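PDB 6XI3: large adhesion protein (Lap) involved in biofilm formation from Marinobacter hydrocarbonoclasticus, which probably helps the bacterium form biofilms, its calcium-binding tandem Ig-like domains extending the adhesin toward its target. Local coordinates for residues A[246-260]-A[287-301]. Sequence-based numbering, arbitrary orientation.
With CA (calcium ion), chain B; CA (calcium ion), chain D.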
ATOM      1  N   ASP A 246      -4.381  -5.978   3.203  1.00 26.86           N
ATOM      2  CA  ASP A 246      -3.241  -5.185   2.691  1.00 26.50           C
ATOM      3  C   ASP A 246      -3.666  -4.352   1.473  1.00 27.09           C
ATOM      4  O   ASP A 246      -2.806  -4.070   0.603  1.00 26.12           O
ATOM      5  CB  ASP A 246      -2.016  -6.043   2.353  1.00 27.91           C
ATOM      6  CG  ASP A 246      -0.753  -5.188   2.376  1.00 28.03           C
ATOM      7  OD1 ASP A 246      -0.760  -4.193   3.127  1.00 28.41           O
ATOM      8  OD2 ASP A 246       0.183  -5.456   1.576  1.00 26.32           O
ATOM      9  N   VAL A 247      -4.931  -3.930   1.415  1.00 25.14           N
ATOM     10  CA  VAL A 247      -5.374  -2.974   0.367  1.00 25.46           C
ATOM     11  C   VAL A 247      -5.711  -1.642   1.035  1.00 23.46           C
ATOM     12  O   VAL A 247      -6.553  -1.627   1.980  1.00 24.63           O
ATOM     13  CB  VAL A 247      -6.539  -3.553  -0.450  1.00 25.00           C
ATOM     14  CG1 VAL A 247      -7.124  -2.543  -1.416  1.00 26.43           C
ATOM     15  CG2 VAL A 247      -6.081  -4.793  -1.193  1.00 23.45           C
ATOM     16  N   ALA A 248      -5.068  -0.577   0.549  1.00 26.98           N
ATOM     17  CA  ALA A 248      -5.126   0.772   1.157  1.00 28.66           C
ATOM     18  C   ALA A 248      -6.550   1.318   1.059  1.00 30.40           C
ATOM     19  O   ALA A 248      -7.260   1.001   0.082  1.00 25.64           O
ATOM     20  CB  ALA A 248      -4.125   1.714   0.524  1.00 28.14           C
ATOM     21  N   LEU A 249      -6.900   2.147   2.045  1.00 31.56           N
ATOM     22  CA  LEU A 249      -8.157   2.916   2.142  1.00 30.34           C
ATOM     23  C   LEU A 249      -8.379   3.624   0.810  1.00 30.88           C
ATOM     24  O   LEU A 249      -7.401   4.178   0.294  1.00 29.83           O
ATOM     25  CB  LEU A 249      -7.998   3.914   3.291  1.00 32.05           C
ATOM     26  CG  LEU A 249      -9.154   4.878   3.504  1.00 32.38           C
ATOM     27  CD1 LEU A 249     -10.370   4.104   3.951  1.00 32.98           C
ATOM     28  CD2 LEU A 249      -8.779   5.954   4.525  1.00 35.62           C
ATOM     29  N   ASN A 250      -9.607   3.557   0.275  1.00 28.60           N
ATOM     30  CA  ASN A 250     -10.046   4.253  -0.964  1.00 30.54           C
ATOM     31  C   ASN A 250      -9.455   3.633  -2.222  1.00 27.97           C
ATOM     32  O   ASN A 250      -9.729   4.179  -3.305  1.00 30.79           O
ATOM     33  CB  ASN A 250      -9.698   5.747  -0.927  1.00 34.63           C
ATOM     34  CG  ASN A 250     -10.443   6.436   0.191  1.00 39.32           C
ATOM     35  OD1 ASN A 250     -11.467   5.936   0.653  1.00 45.69           O
ATOM     36  ND2 ASN A 250      -9.939   7.570   0.644  1.00 47.60           N
ATOM     37  N   SER A 251      -8.721   2.524  -2.131  1.00 26.26           N
ATOM     38  CA  SER A 251      -8.266   1.802  -3.348  1.00 24.22           C
ATOM     39  C   SER A 251      -9.496   1.398  -4.171  1.00 23.30           C
ATOM     40  O   SER A 251     -10.537   1.057  -3.601  1.00 26.29           O
ATOM     41  CB  SER A 251      -7.424   0.593  -3.048  1.00 22.76           C
ATOM     42  OG  SER A 251      -6.337   0.966  -2.254  1.00 27.61           O
ATOM     43  N   GLN A 252      -9.339   1.412  -5.483  1.00 22.80           N
ATOM     44  CA  GLN A 252     -10.405   1.047  -6.434  1.00 22.38           C
ATOM     45  C   GLN A 252     -10.430  -0.472  -6.587  1.00 23.48           C
ATOM     46  O   GLN A 252      -9.348  -1.088  -6.729  1.00 25.66           O
ATOM     47  CB  GLN A 252     -10.118   1.703  -7.786  1.00 25.00           C
ATOM     48  CG  GLN A 252     -11.161   1.379  -8.845  1.00 28.75           C
ATOM     49  CD  GLN A 252     -10.984   2.228 -10.083  1.00 34.23           C
ATOM     50  OE1 GLN A 252     -10.693   3.412 -10.008  1.00 41.77           O
ATOM     51  NE2 GLN A 252     -11.224   1.646 -11.239  1.00 36.71           N
ATOM     52  N   VAL A 253     -11.629  -1.029  -6.603  1.00 22.52           N
ATOM     53  CA  VAL A 253     -11.919  -2.436  -6.949  1.00 23.09           C
ATOM     54  C   VAL A 253     -12.601  -2.382  -8.308  1.00 21.94           C
ATOM     55  O   VAL A 253     -13.634  -1.706  -8.419  1.00 21.89           O
ATOM     56  CB  VAL A 253     -12.813  -3.089  -5.889  1.00 23.45           C
ATOM     57  CG1 VAL A 253     -13.083  -4.559  -6.194  1.00 22.58           C
ATOM     58  CG2 VAL A 253     -12.197  -2.921  -4.508  1.00 26.03           C
ATOM     59  N   ASP A 254     -12.068  -3.101  -9.279  1.00 21.25           N
ATOM     60  CA  ASP A 254     -12.659  -3.248 -10.624  1.00 23.03           C
ATOM     61  C   ASP A 254     -13.342  -4.598 -10.655  1.00 24.18           C
ATOM     62  O   ASP A 254     -12.683  -5.592 -10.257  1.00 25.50           O
ATOM     63  CB  ASP A 254     -11.595  -3.164 -11.706  1.00 25.83           C
ATOM     64  CG  ASP A 254     -10.959  -1.787 -11.750  1.00 34.96           C
ATOM     65  OD1 ASP A 254     -11.674  -0.776 -11.454  1.00 33.22           O
ATOM     66  OD2 ASP A 254      -9.767  -1.748 -12.075  1.00 44.12           O
ATOM     67  N   LEU A 255     -14.611  -4.608 -11.059  1.00 22.07           N
ATOM     68  CA  LEU A 255     -15.419  -5.831 -11.079  1.00 24.02           C
ATOM     69  C   LEU A 255     -15.864  -6.072 -12.506  1.00 24.44           C
ATOM     70  O   LEU A 255     -16.013  -5.100 -13.254  1.00 21.47           O
ATOM     71  CB  LEU A 255     -16.614  -5.709 -10.140  1.00 24.98           C
ATOM     72  CG  LEU A 255     -16.256  -5.537  -8.666  1.00 25.23           C
ATOM     73  CD1 LEU A 255     -16.488  -4.115  -8.238  1.00 27.72           C
ATOM     74  CD2 LEU A 255     -17.056  -6.473  -7.804  1.00 28.00           C
ATOM     75  N   THR A 256     -16.038  -7.337 -12.859  1.00 24.26           N
ATOM     76  CA  THR A 256     -16.658  -7.701 -14.151  1.00 25.19           C
ATOM     77  C   THR A 256     -17.694  -8.755 -13.828  1.00 24.68           C
ATOM     78  O   THR A 256     -17.466  -9.506 -12.843  1.00 23.72           O
ATOM     79  CB  THR A 256     -15.660  -8.201 -15.207  1.00 25.53           C
ATOM     80  OG1 THR A 256     -15.099  -9.404 -14.684  1.00 25.93           O
ATOM     81  CG2 THR A 256     -14.601  -7.185 -15.548  1.00 27.21           C
ATOM     82  N   VAL A 257     -18.833  -8.664 -14.519  1.00 25.55           N
ATOM     83  CA  VAL A 257     -19.915  -9.677 -14.461  1.00 24.26           C
ATOM     84  C   VAL A 257     -20.064 -10.229 -15.875  1.00 26.01           C
ATOM     85  O   VAL A 257     -20.365  -9.438 -16.790  1.00 26.58           O
ATOM     86  CB  VAL A 257     -21.252  -9.106 -13.956  1.00 23.75           C
ATOM     87  CG1 VAL A 257     -22.248 -10.222 -13.720  1.00 24.78           C
ATOM     88  CG2 VAL A 257     -21.099  -8.264 -12.708  1.00 24.36           C
ATOM     89  N   THR A 258     -19.903 -11.543 -16.011  1.00 24.11           N
ATOM     90  CA  THR A 258     -19.830 -12.234 -17.316  1.00 25.33           C
ATOM     91  C   THR A 258     -20.987 -13.234 -17.363  1.00 23.61           C
ATOM     92  O   THR A 258     -21.169 -13.992 -16.396  1.00 24.47           O
ATOM     93  CB  THR A 258     -18.433 -12.828 -17.553  1.00 25.84           C
ATOM     94  OG1 THR A 258     -17.433 -11.815 -17.368  1.00 25.46           O
ATOM     95  CG2 THR A 258     -18.278 -13.381 -18.956  1.00 28.06           C
ATOM     96  N   ASP A 259     -21.742 -13.198 -18.445  1.00 26.08           N
ATOM     97  CA  ASP A 259     -22.938 -14.046 -18.616  1.00 27.91           C
ATOM     98  C   ASP A 259     -22.545 -15.264 -19.461  1.00 31.55           C
ATOM     99  O   ASP A 259     -21.374 -15.383 -19.814  1.00 27.86           O
ATOM    100  CB  ASP A 259     -24.104 -13.232 -19.170  1.00 30.00           C
ATOM    101  CG  ASP A 259     -24.083 -12.911 -20.666  1.00 30.30           C
ATOM    102  OD1 ASP A 259     -23.150 -13.338 -21.386  1.00 31.01           O
ATOM    103  OD2 ASP A 259     -24.970 -12.174 -21.073  1.00 29.44           O
ATOM    104  N   SER A 260     -23.522 -16.130 -19.714  1.00 32.18           N
ATOM    105  CA  SER A 260     -23.369 -17.458 -20.360  1.00 37.52           C
ATOM    106  C   SER A 260     -23.098 -17.305 -21.866  1.00 40.49           C
ATOM    107  O   SER A 260     -22.728 -18.303 -22.484  1.00 46.03           O
ATOM    108  CB  SER A 260     -24.600 -18.293 -20.104  1.00 36.55           C
ATOM    109  OG  SER A 260     -25.792 -17.654 -20.564  1.00 35.96           O
ATOM    110  N   LEU A 287     -27.346  -8.393 -19.696  1.00 27.99           N
ATOM    111  CA  LEU A 287     -26.864  -9.797 -19.678  1.00 24.87           C
ATOM    112  C   LEU A 287     -28.024 -10.774 -19.891  1.00 25.57           C
ATOM    113  O   LEU A 287     -29.166 -10.448 -19.601  1.00 23.37           O
ATOM    114  CB  LEU A 287     -26.164 -10.076 -18.357  1.00 26.23           C
ATOM    115  CG  LEU A 287     -24.987  -9.151 -18.057  1.00 28.18           C
ATOM    116  CD1 LEU A 287     -24.330  -9.568 -16.761  1.00 27.92           C
ATOM    117  CD2 LEU A 287     -23.966  -9.147 -19.200  1.00 28.95           C
ATOM    118  N   VAL A 288     -27.716 -11.962 -20.378  1.00 27.87           N
ATOM    119  CA  VAL A 288     -28.762 -12.967 -20.681  1.00 28.91           C
ATOM    120  C   VAL A 288     -28.820 -13.923 -19.504  1.00 28.30           C
ATOM    121  O   VAL A 288     -27.812 -14.030 -18.757  1.00 27.52           O
ATOM    122  CB  VAL A 288     -28.464 -13.697 -22.003  1.00 31.65           C
ATOM    123  CG1 VAL A 288     -28.423 -12.718 -23.168  1.00 31.15           C
ATOM    124  CG2 VAL A 288     -27.176 -14.518 -21.939  1.00 34.29           C
ATOM    125  N   ASP A 289     -29.896 -14.701 -19.446  1.00 23.84           N
ATOM    126  CA  ASP A 289     -30.129 -15.657 -18.354  1.00 25.91           C
ATOM    127  C   ASP A 289     -29.072 -16.762 -18.370  1.00 25.88           C
ATOM    128  O   ASP A 289     -28.523 -17.085 -19.455  1.00 26.92           O
ATOM    129  CB  ASP A 289     -31.544 -16.217 -18.423  1.00 26.41           C
ATOM    130  CG  ASP A 289     -32.607 -15.216 -17.983  1.00 27.07           C
ATOM    131  OD1 ASP A 289     -32.252 -14.012 -17.628  1.00 24.36           O
ATOM    132  OD2 ASP A 289     -33.767 -15.653 -17.925  1.00 26.98           O
ATOM    133  N   GLY A 290     -28.865 -17.363 -17.201  1.00 25.70           N
ATOM    134  CA  GLY A 290     -27.922 -18.476 -17.000  1.00 25.99           C
ATOM    135  C   GLY A 290     -26.895 -18.115 -15.937  1.00 27.27           C
ATOM    136  O   GLY A 290     -27.130 -17.152 -15.163  1.00 25.70           O
ATOM    137  N   ASN A 291     -25.801 -18.863 -15.893  1.00 26.98           N
ATOM    138  CA  ASN A 291     -24.686 -18.648 -14.936  1.00 28.29           C
ATOM    139  C   ASN A 291     -24.093 -17.253 -15.155  1.00 26.68           C
ATOM    140  O   ASN A 291     -23.996 -16.764 -16.326  1.00 23.81           O
ATOM    141  CB  ASN A 291     -23.599 -19.724 -15.067  1.00 30.86           C
ATOM    142  CG  ASN A 291     -24.083 -21.101 -14.658  1.00 38.11           C
ATOM    143  OD1 ASN A 291     -25.123 -21.238 -14.011  1.00 41.44           O
ATOM    144  ND2 ASN A 291     -23.330 -22.124 -15.027  1.00 37.71           N
ATOM    145  N   LEU A 292     -23.706 -16.629 -14.050  1.00 25.90           N
ATOM    146  CA  LEU A 292     -22.895 -15.393 -14.051  1.00 27.43           C
ATOM    147  C   LEU A 292     -21.566 -15.734 -13.392  1.00 26.62           C
ATOM    148  O   LEU A 292     -21.592 -16.528 -12.428  1.00 26.64           O
ATOM    149  CB  LEU A 292     -23.601 -14.320 -13.227  1.00 27.38           C
ATOM    150  CG  LEU A 292     -24.919 -13.825 -13.784  1.00 27.15           C
ATOM    151  CD1 LEU A 292     -25.407 -12.659 -12.962  1.00 26.63           C
ATOM    152  CD2 LEU A 292     -24.813 -13.422 -15.253  1.00 29.05           C
ATOM    153  N   THR A 293     -20.485 -15.142 -13.877  1.00 24.92           N
ATOM    154  CA  THR A 293     -19.194 -15.123 -13.173  1.00 26.14           C
ATOM    155  C   THR A 293     -18.829 -13.678 -12.883  1.00 26.42           C
ATOM    156  O   THR A 293     -18.757 -12.855 -13.824  1.00 27.37           O
ATOM    157  CB  THR A 293     -18.108 -15.878 -13.935  1.00 30.91           C
ATOM    158  OG1 THR A 293     -18.628 -17.191 -14.163  1.00 36.18           O
ATOM    159  CG2 THR A 293     -16.830 -15.977 -13.139  1.00 32.44           C
ATOM    160  N   VAL A 294     -18.574 -13.429 -11.601  1.00 25.22           N
ATOM    161  CA  VAL A 294     -18.161 -12.115 -11.080  1.00 25.58           C
ATOM    162  C   VAL A 294     -16.692 -12.240 -10.724  1.00 27.14           C
ATOM    163  O   VAL A 294     -16.334 -13.163  -9.969  1.00 29.03           O
ATOM    164  CB  VAL A 294     -19.001 -11.710  -9.859  1.00 26.18           C
ATOM    165  CG1 VAL A 294     -18.485 -10.414  -9.245  1.00 23.85           C
ATOM    166  CG2 VAL A 294     -20.465 -11.606 -10.240  1.00 25.42           C
ATOM    167  N   GLU A 295     -15.888 -11.328 -11.252  1.00 27.83           N
ATOM    168  CA  GLU A 295     -14.480 -11.191 -10.856  1.00 28.16           C
ATOM    169  C   GLU A 295     -14.255  -9.794 -10.292  1.00 27.45           C
ATOM    170  O   GLU A 295     -14.878  -8.841 -10.807  1.00 24.69           O
ATOM    171  CB  GLU A 295     -13.563 -11.426 -12.044  1.00 32.90           C
ATOM    172  CG  GLU A 295     -12.117 -11.106 -11.679  1.00 44.02           C
ATOM    173  CD  GLU A 295     -11.130 -12.141 -12.151  1.00 50.65           C
ATOM    174  OE1 GLU A 295     -10.826 -12.113 -13.356  1.00 57.97           O
ATOM    175  OE2 GLU A 295     -10.707 -12.986 -11.316  1.00 59.03           O
ATOM    176  N   ALA A 296     -13.419  -9.709  -9.253  1.00 26.21           N
ATOM    177  CA  ALA A 296     -13.022  -8.459  -8.572  1.00 26.31           C
ATOM    178  C   ALA A 296     -11.491  -8.435  -8.487  1.00 24.16           C
ATOM    179  O   ALA A 296     -10.919  -9.479  -8.175  1.00 23.77           O
ATOM    180  CB  ALA A 296     -13.654  -8.395  -7.207  1.00 24.75           C
ATOM    181  N   THR A 297     -10.885  -7.281  -8.733  1.00 23.05           N
ATOM    182  CA  THR A 297      -9.429  -7.067  -8.703  1.00 23.04           C
ATOM    183  C   THR A 297      -9.145  -5.711  -8.055  1.00 23.95           C
ATOM    184  O   THR A 297      -9.857  -4.716  -8.350  1.00 21.92           O
ATOM    185  CB  THR A 297      -8.846  -7.106 -10.121  1.00 26.79           C
ATOM    186  OG1 THR A 297      -9.205  -8.343 -10.729  1.00 31.22           O
ATOM    187  CG2 THR A 297      -7.344  -6.957 -10.156  1.00 28.99           C
ATOM    188  N   ALA A 298      -8.153  -5.680  -7.191  1.00 22.34           N
ATOM    189  CA  ALA A 298      -7.612  -4.452  -6.585  1.00 24.17           C
ATOM    190  C   ALA A 298      -6.097  -4.569  -6.602  1.00 25.96           C
ATOM    191  O   ALA A 298      -5.583  -5.607  -7.069  1.00 26.81           O
ATOM    192  CB  ALA A 298      -8.147  -4.299  -5.185  1.00 25.25           C
ATOM    193  N   GLN A 299      -5.426  -3.560  -6.085  1.00 24.03           N
ATOM    194  CA  GLN A 299      -3.960  -3.526  -6.004  1.00 27.04           C
ATOM    195  C   GLN A 299      -3.583  -3.421  -4.521  1.00 24.94           C
ATOM    196  O   GLN A 299      -4.103  -2.505  -3.841  1.00 25.36           O
ATOM    197  CB  GLN A 299      -3.394  -2.355  -6.817  1.00 31.14           C
ATOM    198  CG  GLN A 299      -1.884  -2.319  -6.668  1.00 39.69           C
ATOM    199  CD  GLN A 299      -1.116  -1.520  -7.684  1.00 44.99           C
ATOM    200  OE1 GLN A 299      -0.613  -0.442  -7.367  1.00 42.24           O
ATOM    201  NE2 GLN A 299      -0.968  -2.082  -8.872  1.00 41.90           N
ATOM    202  N   ASP A 300      -2.747  -4.332  -4.025  1.00 23.36           N
ATOM    203  CA  ASP A 300      -2.328  -4.322  -2.594  1.00 23.66           C
ATOM    204  C   ASP A 300      -1.240  -3.261  -2.415  1.00 20.92           C
ATOM    205  O   ASP A 300      -0.854  -2.644  -3.367  1.00 21.60           O
ATOM    206  CB  ASP A 300      -1.934  -5.715  -2.107  1.00 24.18           C
ATOM    207  CG  ASP A 300      -0.584  -6.278  -2.536  1.00 25.75           C
ATOM    208  OD1 ASP A 300       0.257  -5.527  -3.079  1.00 26.12           O
ATOM    209  OD2 ASP A 300      -0.404  -7.495  -2.328  1.00 24.70           O
ATOM    210  N   ARG A 301      -0.794  -3.054  -1.200  1.00 24.17           N
ATOM    211  CA  ARG A 301       0.157  -1.967  -0.877  1.00 24.58           C
ATOM    212  C   ARG A 301       1.543  -2.212  -1.483  1.00 25.27           C
ATOM    213  O   ARG A 301       2.321  -1.250  -1.541  1.00 24.92           O
ATOM    214  CB  ARG A 301       0.235  -1.858   0.638  1.00 23.47           C
ATOM    215  CG  ARG A 301      -0.995  -1.221   1.255  1.00 24.25           C
ATOM    216  CD  ARG A 301      -0.690  -0.695   2.652  1.00 24.78           C
ATOM    217  NE  ARG A 301      -1.841  -0.042   3.282  1.00 25.78           N
ATOM    218  CZ  ARG A 301      -2.781  -0.660   3.986  1.00 25.43           C
ATOM    219  NH1 ARG A 301      -2.729  -1.963   4.198  1.00 27.69           N
ATOM    220  NH2 ARG A 301      -3.750   0.037   4.536  1.00 25.79           N
TER
HETATM  221 CA    CA B 501     -34.764 -17.720 -17.676  1.00 27.43          CA
HETATM  222 CA    CA D 503       2.061  -6.727   1.628  1.00 24.99          CA
HETATM  223  O   HOH W   1      -3.339  -1.004  -1.706  1.00 21.75           O
HETATM  224  O   HOH W   2      -4.309   2.759   3.872  1.00 30.24           O
HETATM  225  O   HOH W   3      -6.689  -1.122  -6.210  1.00 21.30           O
HETATM  226  O   HOH W   4     -11.601  -7.827 -11.953  1.00 37.45           O
HETATM  227  O   HOH W   5     -16.575 -11.713 -14.834  1.00 25.70           O
HETATM  228  O   HOH W   6     -25.900 -16.065 -18.343  1.00 26.01           O
HETATM  229  O   HOH W   7       1.435  -7.940  -0.309  1.00 25.67           O
HETATM  230  O   HOH W   8     -36.030 -19.743 -17.553  1.00 24.71           O
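The guanidinium of R301 lays one face over the backbone between V247 and A248, with A248 N 4.1 Å above its plane, while D246 OD1 and a water that also takes the N-H of L249 lie at its edge, in plane. R301 NH1 donates to D246 OD1 at 3.2 Å in a salt bridge, on the anti side but 25° out of the plane of a carboxylate turned 43° from the guanidinium. The other oxygen, D246 OD2, binds a calcium ion at 2.3 Å, with D192, D218, T220 and N302 also in the site. At the far end D259 OD2 takes the N-H of V288 at 2.8 Å, again anti and tilted out of plane; with CG set between its own backbone N and carbonyl carbon (chi1 77°), OD2 reaches the backbone of L287 and V288, and OD1 accepts from N263 N. Between these ends, strands 252-258 and 290-299 pair antiparallel through D254-T297, T256-E295 and T258-T293. V257 CG1 packs on L287 CD1 at 3.7 Å, and A296 CB touches both V253 CG1 and L255 CD2, on the face turned to strand 223-232. On the other face one water joins the hydroxyls of T256 and T258 to T293 O. These are the central strands of one sheet in an Ig-like beta-sandwich, with calcium ions at both domain junctions: D246 ligates one, D289 the next.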